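Local coordinates for beta-galacturonidase (Eisenbergiella tayi, PDB 6NCX), which probably hydrolyses beta-linked uronic acid glycosides and binds alpha-D-galacturonate, at residues W373-E378 / E388-Q393; V311-D316 / E333-G338. All blocks are in the same frame, centred on the assembly; numbering follows the deposited sequence.

Contact 1 of 2, residues W373-E378 / E388-Q393; sequences WGILNE and ECYSEQ. With ADA (alpha-D-galactopyranuronic acid), chain I.
Leu376 lies over the ring of Tyr390 in a CH-pi contact: its CD1 stands 3.7 Å from the centroid of the Tyr390 ring and only 12° off the ring normal, so one methyl sits squarely above the middle of one face. The branch gets there because CG is anti to the carbonyl carbon (chi1 -63°) and CD1 extends onward toward the helix. Further along the same ring, Leu376 CB meets Tyr390 CZ at 3.7 Å, and the hydroxyl ends near the backbone, with Tyr390 OH 3.0 Å from Leu376 O. Ile375 adds its CD1, which approaches Tyr390 CD1 obliquely at 3.8 Å. Gln393 approaches Leu376 from the opposite direction, its carboxamide reaching the branch point, with Gln393 OE1 3.4 Å from Leu376 CG; a weak hydrogen bond from Asn334 ND2 to this oxygen gives the buried carbonyl a polar partner.

Between these segments, Tyr390 and Gln393 do nearly all the touching from the helix. Ser391, whose CB bond points away, and Glu388 and Glu392 lie on the looser, partly exposed side, where both glutamates form salt bridges with Lys350. The loop likewise faces two ways: Leu376 turns toward the helix, whereas the CB bonds of Asn377 and Glu378 point away and their ends meet the sugar. Asn377 ND2 donates to galacturonate O2 over 2.9 Å in a fairly straight bond (163°), while Asn377 OD1 is engaged by Arg309 and Asn428.

The contact belongs to a beta-alpha-beta unit of the TIM barrel, joining the end of strand 370-374 and the loop beyond it to helix 384-400. Helix 349-364 flanks it, touching Leu376 through Phe349 and Gln393 through Cys353, and strand 406-410 meets Tyr390 through Ser408.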
ATOM      1  N   TRP C 373     -29.079 -22.622 -16.573  1.00 20.54           N
ATOM      2  CA  TRP C 373     -28.428 -23.515 -15.617  1.00 21.78           C
ATOM      3  C   TRP C 373     -27.078 -23.940 -16.165  1.00 22.55           C
ATOM      4  O   TRP C 373     -26.994 -24.445 -17.291  1.00 23.69           O
ATOM      5  CB  TRP C 373     -29.255 -24.776 -15.353  1.00 24.65           C
ATOM      6  CG  TRP C 373     -30.604 -24.552 -14.774  1.00 26.40           C
ATOM      7  CD1 TRP C 373     -31.814 -24.830 -15.357  1.00 24.48           C
ATOM      8  CD2 TRP C 373     -30.892 -24.029 -13.477  1.00 27.45           C
ATOM      9  NE1 TRP C 373     -32.839 -24.508 -14.498  1.00 26.46           N
ATOM     10  CE2 TRP C 373     -32.302 -24.007 -13.338  1.00 30.28           C
ATOM     11  CE3 TRP C 373     -30.099 -23.580 -12.418  1.00 25.40           C
ATOM     12  CZ2 TRP C 373     -32.933 -23.539 -12.180  1.00 27.94           C
ATOM     13  CZ3 TRP C 373     -30.723 -23.111 -11.274  1.00 28.94           C
ATOM     14  CH2 TRP C 373     -32.131 -23.097 -11.163  1.00 28.39           C
ATOM     15  N   GLY C 374     -26.032 -23.762 -15.366  1.00 22.23           N
ATOM     16  CA  GLY C 374     -24.714 -24.210 -15.762  1.00 19.13           C
ATOM     17  C   GLY C 374     -24.309 -25.430 -14.967  1.00 21.96           C
ATOM     18  O   GLY C 374     -24.863 -25.677 -13.891  1.00 21.93           O
ATOM     19  N   ILE C 375     -23.369 -26.222 -15.487  1.00 22.36           N
ATOM     20  CA  ILE C 375     -22.868 -27.391 -14.778  1.00 20.89           C
ATOM     21  C   ILE C 375     -21.359 -27.463 -14.955  1.00 19.98           C
ATOM     22  O   ILE C 375     -20.799 -26.930 -15.915  1.00 21.99           O
ATOM     23  CB  ILE C 375     -23.508 -28.737 -15.244  1.00 21.00           C
ATOM     24  CG1 ILE C 375     -23.201 -29.034 -16.716  1.00 20.17           C
ATOM     25  CG2 ILE C 375     -24.991 -28.777 -14.978  1.00 22.37           C
ATOM     26  CD1 ILE C 375     -23.479 -30.501 -17.098  1.00 24.21           C
ATOM     27  N   LEU C 376     -20.709 -28.121 -13.992  1.00 19.82           N
ATOM     28  CA  LEU C 376     -19.366 -28.683 -14.144  1.00 21.78           C
ATOM     29  C   LEU C 376     -18.389 -27.702 -14.801  1.00 23.74           C
ATOM     30  O   LEU C 376     -17.766 -27.997 -15.822  1.00 19.98           O
ATOM     31  CB  LEU C 376     -19.431 -29.999 -14.927  1.00 19.58           C
ATOM     32  CG  LEU C 376     -20.235 -31.102 -14.226  1.00 26.08           C
ATOM     33  CD1 LEU C 376     -20.315 -32.387 -15.059  1.00 21.39           C
ATOM     34  CD2 LEU C 376     -19.667 -31.380 -12.835  1.00 23.12           C
ATOM     35  N   ASN C 377     -18.260 -26.518 -14.189  1.00 21.64           N
ATOM     36  CA  ASN C 377     -17.283 -25.534 -14.649  1.00 21.83           C
ATOM     37  C   ASN C 377     -15.890 -26.131 -14.853  1.00 21.35           C
ATOM     38  O   ASN C 377     -15.213 -26.522 -13.890  1.00 19.42           O
ATOM     39  CB  ASN C 377     -17.183 -24.353 -13.671  1.00 19.80           C
ATOM     40  CG  ASN C 377     -16.062 -23.392 -14.050  1.00 24.63           C
ATOM     41  OD1 ASN C 377     -16.224 -22.513 -14.915  1.00 23.78           O
ATOM     42  ND2 ASN C 377     -14.911 -23.573 -13.428  1.00 20.46           N
ATOM     43  N   GLU C 378     -15.461 -26.202 -16.117  1.00 22.83           N
ATOM     44  CA  GLU C 378     -14.110 -26.629 -16.491  1.00 19.40           C
ATOM     45  C   GLU C 378     -13.778 -28.052 -16.033  1.00 22.40           C
ATOM     46  O   GLU C 378     -12.617 -28.355 -15.742  1.00 21.53           O
ATOM     47  CB  GLU C 378     -13.054 -25.661 -15.955  1.00 21.88           C
ATOM     48  CG  GLU C 378     -13.023 -24.291 -16.619  1.00 28.43           C
ATOM     49  CD  GLU C 378     -11.670 -23.594 -16.443  1.00 30.20           C
ATOM     50  OE1 GLU C 378     -10.893 -23.989 -15.542  1.00 30.59           O
ATOM     51  OE2 GLU C 378     -11.374 -22.667 -17.222  1.00 27.06           O
ATOM     52  N   GLU C 388     -19.950 -38.934 -19.804  1.00 27.65           N
ATOM     53  CA  GLU C 388     -21.019 -39.678 -19.142  1.00 30.98           C
ATOM     54  C   GLU C 388     -21.663 -38.850 -18.027  1.00 29.20           C
ATOM     55  O   GLU C 388     -22.893 -38.758 -17.941  1.00 33.53           O
ATOM     56  CB  GLU C 388     -20.452 -41.002 -18.617  1.00 32.44           C
ATOM     57  CG  GLU C 388     -21.370 -41.882 -17.791  1.00 37.64           C
ATOM     58  CD  GLU C 388     -20.616 -43.078 -17.193  1.00 41.35           C
ATOM     59  OE1 GLU C 388     -20.473 -43.156 -15.952  1.00 41.72           O
ATOM     60  OE2 GLU C 388     -20.145 -43.934 -17.969  1.00 40.87           O
ATOM     61  N   CYS C 389     -20.846 -38.209 -17.186  1.00 31.80           N
ATOM     62  CA  CYS C 389     -21.386 -37.359 -16.124  1.00 30.16           C
ATOM     63  C   CYS C 389     -22.126 -36.149 -16.688  1.00 28.85           C
ATOM     64  O   CYS C 389     -23.204 -35.793 -16.198  1.00 31.01           O
ATOM     65  CB  CYS C 389     -20.268 -36.897 -15.187  1.00 29.84           C
ATOM     66  SG  CYS C 389     -19.248 -38.227 -14.507  1.00 30.48           S
ATOM     67  N   TYR C 390     -21.550 -35.486 -17.698  1.00 26.54           N
ATOM     68  CA  TYR C 390     -22.210 -34.320 -18.284  1.00 25.63           C
ATOM     69  C   TYR C 390     -23.588 -34.695 -18.800  1.00 27.47           C
ATOM     70  O   TYR C 390     -24.585 -34.032 -18.484  1.00 25.68           O
ATOM     71  CB  TYR C 390     -21.365 -33.727 -19.419  1.00 24.01           C
ATOM     72  CG  TYR C 390     -20.256 -32.787 -18.989  1.00 26.56           C
ATOM     73  CD1 TYR C 390     -20.390 -31.410 -19.142  1.00 25.66           C
ATOM     74  CD2 TYR C 390     -19.066 -33.276 -18.446  1.00 26.16           C
ATOM     75  CE1 TYR C 390     -19.372 -30.542 -18.760  1.00 28.74           C
ATOM     76  CE2 TYR C 390     -18.038 -32.421 -18.058  1.00 27.45           C
ATOM     77  CZ  TYR C 390     -18.198 -31.053 -18.220  1.00 27.92           C
ATOM     78  OH  TYR C 390     -17.201 -30.195 -17.845  1.00 21.49           O
ATOM     79  N   SER C 391     -23.656 -35.775 -19.585  1.00 27.23           N
ATOM     80  CA  SER C 391     -24.921 -36.274 -20.110  1.00 29.15           C
ATOM     81  C   SER C 391     -25.955 -36.478 -18.998  1.00 28.31           C
ATOM     82  O   SER C 391     -27.090 -35.997 -19.095  1.00 25.73           O
ATOM     83  CB  SER C 391     -24.664 -37.573 -20.876  1.00 30.78           C
ATOM     84  OG  SER C 391     -25.815 -37.992 -21.586  1.00 36.54           O
ATOM     85  N   GLU C 392     -25.566 -37.173 -17.923  1.00 26.44           N
ATOM     86  CA  GLU C 392     -26.502 -37.468 -16.837  1.00 30.52           C
ATOM     87  C   GLU C 392     -26.983 -36.193 -16.163  1.00 26.93           C
ATOM     88  O   GLU C 392     -28.184 -36.016 -15.923  1.00 27.54           O
ATOM     89  CB  GLU C 392     -25.846 -38.375 -15.792  1.00 31.83           C
ATOM     90  CG  GLU C 392     -25.330 -39.694 -16.317  1.00 34.65           C
ATOM     91  CD  GLU C 392     -24.334 -40.328 -15.368  1.00 39.33           C
ATOM     92  OE1 GLU C 392     -23.664 -39.577 -14.619  1.00 37.82           O
ATOM     93  OE2 GLU C 392     -24.227 -41.575 -15.358  1.00 41.96           O
ATOM     94  N   GLN C 393     -26.049 -35.296 -15.839  1.00 25.31           N
ATOM     95  CA  GLN C 393     -26.397 -34.088 -15.102  1.00 23.32           C
ATOM     96  C   GLN C 393     -27.226 -33.133 -15.949  1.00 23.47           C
ATOM     97  O   GLN C 393     -28.132 -32.475 -15.427  1.00 20.81           O
ATOM     98  CB  GLN C 393     -25.127 -33.413 -14.588  1.00 21.72           C
ATOM     99  CG  GLN C 393     -24.471 -34.214 -13.482  1.00 24.85           C
ATOM    100  CD  GLN C 393     -23.225 -33.563 -12.948  1.00 28.95           C
ATOM    101  OE1 GLN C 393     -23.132 -32.333 -12.864  1.00 27.17           O
ATOM    102  NE2 GLN C 393     -22.249 -34.382 -12.582  1.00 23.26           N
TER
HETATM  103  C1  ADA I 601     -10.705 -20.907 -14.540  1.00 24.93           C
HETATM  104  C2  ADA I 601     -11.687 -21.159 -13.373  1.00 23.31           C
HETATM  105  C3  ADA I 601     -11.766 -20.087 -12.350  1.00 21.80           C
HETATM  106  C4  ADA I 601     -10.477 -19.397 -12.072  1.00 24.46           C
HETATM  107  C5  ADA I 601      -9.740 -19.024 -13.364  1.00 24.54           C
HETATM  108  C6  ADA I 601      -8.375 -18.371 -13.131  1.00 22.85           C
HETATM  109  O1  ADA I 601     -11.285 -20.136 -15.567  1.00 28.33           O
HETATM  110  O2  ADA I 601     -12.951 -21.447 -13.900  1.00 18.41           O
HETATM  111  O3  ADA I 601     -12.304 -20.607 -11.155  1.00 17.45           O
HETATM  112  O4  ADA I 601      -9.633 -20.230 -11.313  1.00 16.78           O
HETATM  113  O5  ADA I 601      -9.483 -20.229 -14.141  1.00 26.96           O
HETATM  114  O6B ADA I 601      -8.236 -17.368 -12.380  1.00 22.26           O
HETATM  115  O6A ADA I 601      -7.381 -18.866 -13.718  1.00 22.98           O

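Contact 2 of 2, residues V311-D316 / E333-G338; sequences VHYPND and ENHARG. With ADA (alpha-D-galactopyranuronic acid), chain I.
The His312 ring lies between Arg337 CG over one face and Val311 CB over the other, with Glu333 OE1 at its edge. A cis peptide precedes it. Beginning at the root, His312 CB is 3.4 Å from Glu333 OE1; CG lies near that oxygen and Arg337 CB. ND1 donates to Glu333 OE1 over 3.0 Å, with the oxygen just 2° out of the ring plane and met nearly along its C-O axis. Over the face opposite Val311, Arg337 CG comes within 3.5 Å of His312 CD2. CE1 turns toward galacturonate O2, and at the tip NE2 shares a 2.7 Å hydrogen bond with galacturonate O3.

Glu333 CG sits between its backbone N and carbonyl carbon (chi1 60°) and the chain then runs extended, carrying OE1 alongside the histidine. Glu333 OE2 pairs with Arg309 and Trp331, which probably helps position the carboxylate that in turn holds the imidazole. Replacing His312 by leucine would probably leave Glu333 OE1 without its donor and cost the sugar O3 one of its partners. Arg337 NE also bonds galacturonate O3, at 2.7 Å, and Arg337 NH2 reaches galacturonate O4 over 3.1 Å.

Behind the site, Ala336 N bonds to His312 O at 3.3 Å. The edge of Tyr313 is directed at the face of His335, planes 78° apart; their polar ends go to His278 and Tyr132 respectively.

These loops follow adjacent parallel TIM-barrel strands, 307-309 and 329-333, and line the galacturonate-binding site; the first leads into helix 317-326, with Pro314 resting on helix 349-364.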
ATOM      1  N   VAL C 311     -20.171 -18.142  -9.848  1.00 17.53           N
ATOM      2  CA  VAL C 311     -19.015 -19.030  -9.789  1.00 21.93           C
ATOM      3  C   VAL C 311     -18.745 -19.407  -8.333  1.00 19.77           C
ATOM      4  O   VAL C 311     -18.713 -18.543  -7.447  1.00 19.48           O
ATOM      5  CB  VAL C 311     -17.796 -18.367 -10.464  1.00 19.84           C
ATOM      6  CG1 VAL C 311     -18.158 -17.942 -11.887  1.00 18.49           C
ATOM      7  CG2 VAL C 311     -17.297 -17.150  -9.672  1.00 18.59           C
ATOM      8  N   HIS C 312     -18.616 -20.704  -8.053  1.00 20.12           N
ATOM      9  CA  HIS C 312     -18.930 -21.824  -8.943  1.00 20.30           C
ATOM     10  C   HIS C 312     -19.868 -22.757  -8.194  1.00 16.76           C
ATOM     11  O   HIS C 312     -19.506 -23.894  -7.948  1.00 16.34           O
ATOM     12  CB  HIS C 312     -17.678 -22.620  -9.356  1.00 18.66           C
ATOM     13  CG  HIS C 312     -16.688 -21.840 -10.166  1.00 19.37           C
ATOM     14  ND1 HIS C 312     -16.923 -21.461 -11.472  1.00 17.93           N
ATOM     15  CD2 HIS C 312     -15.447 -21.391  -9.861  1.00 18.42           C
ATOM     16  CE1 HIS C 312     -15.872 -20.809 -11.933  1.00 18.73           C
ATOM     17  NE2 HIS C 312     -14.965 -20.750 -10.975  1.00 21.38           N
ATOM     18  N   TYR C 313     -21.060 -22.260  -7.817  1.00 18.20           N
ATOM     19  CA  TYR C 313     -21.959 -22.948  -6.894  1.00 18.52           C
ATOM     20  C   TYR C 313     -23.253 -22.152  -6.751  1.00 17.50           C
ATOM     21  O   TYR C 313     -23.280 -20.964  -7.092  1.00 19.99           O
ATOM     22  CB  TYR C 313     -21.271 -23.139  -5.529  1.00 18.46           C
ATOM     23  CG  TYR C 313     -20.455 -21.924  -5.098  1.00 17.28           C
ATOM     24  CD1 TYR C 313     -21.078 -20.765  -4.621  1.00 19.18           C
ATOM     25  CD2 TYR C 313     -19.079 -21.929  -5.190  1.00 15.28           C
ATOM     26  CE1 TYR C 313     -20.330 -19.639  -4.238  1.00 19.21           C
ATOM     27  CE2 TYR C 313     -18.324 -20.821  -4.815  1.00 22.18           C
ATOM     28  CZ  TYR C 313     -18.959 -19.679  -4.342  1.00 20.43           C
ATOM     29  OH  TYR C 313     -18.200 -18.587  -3.983  1.00 20.62           O
ATOM     30  N   PRO C 314     -24.342 -22.763  -6.264  1.00 18.42           N
ATOM     31  CA  PRO C 314     -25.579 -21.997  -6.048  1.00 21.37           C
ATOM     32  C   PRO C 314     -25.385 -20.871  -5.041  1.00 21.44           C
ATOM     33  O   PRO C 314     -24.556 -20.950  -4.133  1.00 19.04           O
ATOM     34  CB  PRO C 314     -26.571 -23.050  -5.522  1.00 19.33           C
ATOM     35  CG  PRO C 314     -26.055 -24.358  -6.094  1.00 25.11           C
ATOM     36  CD  PRO C 314     -24.552 -24.221  -6.100  1.00 17.94           C
ATOM     37  N   ASN C 315     -26.189 -19.827  -5.190  1.00 20.95           N
ATOM     38  CA  ASN C 315     -26.085 -18.648  -4.348  1.00 19.40           C
ATOM     39  C   ASN C 315     -27.210 -18.587  -3.316  1.00 20.91           C
ATOM     40  O   ASN C 315     -28.278 -19.191  -3.464  1.00 19.56           O
ATOM     41  CB  ASN C 315     -26.101 -17.367  -5.194  1.00 22.16           C
ATOM     42  CG  ASN C 315     -24.721 -16.976  -5.694  1.00 22.13           C
ATOM     43  OD1 ASN C 315     -23.805 -17.809  -5.780  1.00 21.29           O
ATOM     44  ND2 ASN C 315     -24.571 -15.708  -6.046  1.00 19.12           N
ATOM     45  N   ASP C 316     -26.924 -17.853  -2.248  1.00 16.04           N
ATOM     46  CA  ASP C 316     -27.907 -17.427  -1.278  1.00 17.56           C
ATOM     47  C   ASP C 316     -29.185 -16.973  -1.980  1.00 22.40           C
ATOM     48  O   ASP C 316     -29.137 -16.224  -2.964  1.00 17.34           O
ATOM     49  CB  ASP C 316     -27.288 -16.283  -0.462  1.00 18.52           C
ATOM     50  CG  ASP C 316     -28.010 -16.011   0.853  1.00 23.41           C
ATOM     51  OD1 ASP C 316     -27.306 -15.900   1.880  1.00 26.98           O
ATOM     52  OD2 ASP C 316     -29.261 -15.892   0.866  1.00 21.01           O
ATOM     53  N   GLU C 333     -25.146 -22.160 -11.453  1.00 17.85           N
ATOM     54  CA  GLU C 333     -24.544 -23.438 -11.794  1.00 17.77           C
ATOM     55  C   GLU C 333     -24.364 -24.306 -10.549  1.00 20.78           C
ATOM     56  O   GLU C 333     -24.349 -23.817  -9.411  1.00 18.18           O
ATOM     57  CB  GLU C 333     -23.197 -23.238 -12.533  1.00 20.63           C
ATOM     58  CG  GLU C 333     -22.087 -22.479 -11.785  1.00 15.77           C
ATOM     59  CD  GLU C 333     -20.827 -22.300 -12.645  1.00 19.24           C
ATOM     60  OE1 GLU C 333     -19.701 -22.385 -12.094  1.00 21.11           O
ATOM     61  OE2 GLU C 333     -20.953 -22.077 -13.877  1.00 19.08           O
ATOM     62  N   ASN C 334     -24.241 -25.617 -10.775  1.00 19.70           N
ATOM     63  CA  ASN C 334     -23.974 -26.514  -9.661  1.00 21.94           C
ATOM     64  C   ASN C 334     -22.535 -26.302  -9.166  1.00 22.11           C
ATOM     65  O   ASN C 334     -21.736 -25.579  -9.769  1.00 21.60           O
ATOM     66  CB  ASN C 334     -24.281 -27.977 -10.041  1.00 21.58           C
ATOM     67  CG  ASN C 334     -23.239 -28.628 -10.992  1.00 23.39           C
ATOM     68  OD1 ASN C 334     -22.480 -27.964 -11.703  1.00 23.99           O
ATOM     69  ND2 ASN C 334     -23.233 -29.962 -11.004  1.00 25.30           N
ATOM     70  N   HIS C 335     -22.225 -26.892  -8.019  1.00 22.94           N
ATOM     71  CA  HIS C 335     -20.943 -26.669  -7.357  1.00 21.54           C
ATOM     72  C   HIS C 335     -19.901 -27.604  -7.939  1.00 18.86           C
ATOM     73  O   HIS C 335     -19.908 -28.806  -7.649  1.00 21.85           O
ATOM     74  CB  HIS C 335     -21.038 -26.883  -5.850  1.00 19.51           C
ATOM     75  CG  HIS C 335     -19.719 -26.732  -5.162  1.00 19.46           C
ATOM     76  ND1 HIS C 335     -19.399 -27.396  -3.997  1.00 19.02           N
ATOM     77  CD2 HIS C 335     -18.630 -25.997  -5.489  1.00 18.31           C
ATOM     78  CE1 HIS C 335     -18.168 -27.077  -3.638  1.00 22.44           C
ATOM     79  NE2 HIS C 335     -17.680 -26.226  -4.524  1.00 21.43           N
ATOM     80  N   ALA C 336     -18.992 -27.049  -8.737  1.00 26.61           N
ATOM     81  CA  ALA C 336     -17.870 -27.785  -9.317  1.00 24.86           C
ATOM     82  C   ALA C 336     -16.987 -26.812 -10.096  1.00 21.38           C
ATOM     83  O   ALA C 336     -17.498 -25.952 -10.826  1.00 23.11           O
ATOM     84  CB  ALA C 336     -18.351 -28.921 -10.234  1.00 16.36           C
ATOM     85  N   ARG C 337     -15.669 -26.965  -9.940  1.00 24.46           N
ATOM     86  CA  ARG C 337     -14.680 -26.134 -10.637  1.00 21.24           C
ATOM     87  C   ARG C 337     -13.445 -26.969 -10.927  1.00 23.01           C
ATOM     88  O   ARG C 337     -12.759 -27.391  -9.989  1.00 23.70           O
ATOM     89  CB  ARG C 337     -14.271 -24.908  -9.811  1.00 20.72           C
ATOM     90  CG  ARG C 337     -13.289 -24.009 -10.559  1.00 21.53           C
ATOM     91  CD  ARG C 337     -12.288 -23.353  -9.639  1.00 25.33           C
ATOM     92  NE  ARG C 337     -11.127 -22.917 -10.405  1.00 20.01           N
ATOM     93  CZ  ARG C 337     -10.162 -23.738 -10.831  1.00 21.95           C
ATOM     94  NH1 ARG C 337     -10.216 -25.033 -10.551  1.00 21.44           N
ATOM     95  NH2 ARG C 337      -9.145 -23.271 -11.540  1.00 19.69           N
ATOM     96  N   GLY C 338     -13.149 -27.184 -12.208  1.00 20.41           N
ATOM     97  CA  GLY C 338     -11.858 -27.727 -12.586  1.00 17.16           C
ATOM     98  C   GLY C 338     -11.574 -29.125 -12.072  1.00 24.86           C
ATOM     99  O   GLY C 338     -10.405 -29.490 -11.908  1.00 28.50           O
TER
HETATM  100  C1  ADA I 601     -10.705 -20.907 -14.540  1.00 24.93           C
HETATM  101  C2  ADA I 601     -11.687 -21.159 -13.373  1.00 23.31           C
HETATM  102  C3  ADA I 601     -11.766 -20.087 -12.350  1.00 21.80           C
HETATM  103  C4  ADA I 601     -10.477 -19.397 -12.072  1.00 24.46           C
HETATM  104  C5  ADA I 601      -9.740 -19.024 -13.364  1.00 24.54           C
HETATM  105  C6  ADA I 601      -8.375 -18.371 -13.131  1.00 22.85           C
HETATM  106  O1  ADA I 601     -11.285 -20.136 -15.567  1.00 28.33           O
HETATM  107  O2  ADA I 601     -12.951 -21.447 -13.900  1.00 18.41           O
HETATM  108  O3  ADA I 601     -12.304 -20.607 -11.155  1.00 17.45           O
HETATM  109  O4  ADA I 601      -9.633 -20.230 -11.313  1.00 16.78           O
HETATM  110  O5  ADA I 601      -9.483 -20.229 -14.141  1.00 26.96           O
HETATM  111  O6B ADA I 601      -8.236 -17.368 -12.380  1.00 22.26           O
HETATM  112  O6A ADA I 601      -7.381 -18.866 -13.718  1.00 22.98           O

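Overall arrangement
Both contacts are buried in the TIM barrel domain, contact 2 nearer the centre of the chain (about 6 Å between centres) than contact 1 (about 15 Å). Their chemistry follows their place. Contact 1 is mainly apolar packing of a strand end and its loop against a helix outside the barrel wall; contact 2 is a polar meeting of two loops, with His312 and Arg337 hydrogen-bonded to the ligand. Strands 329-333 and 370-374 are parallel neighbours, and their loops are probably hydrogen-bonded: Leu376 N to Asn334 OD1 at 2.9 Å, and Gly338 N to Asn377 O at 2.7 Å. Both contacts converge on one galacturonate.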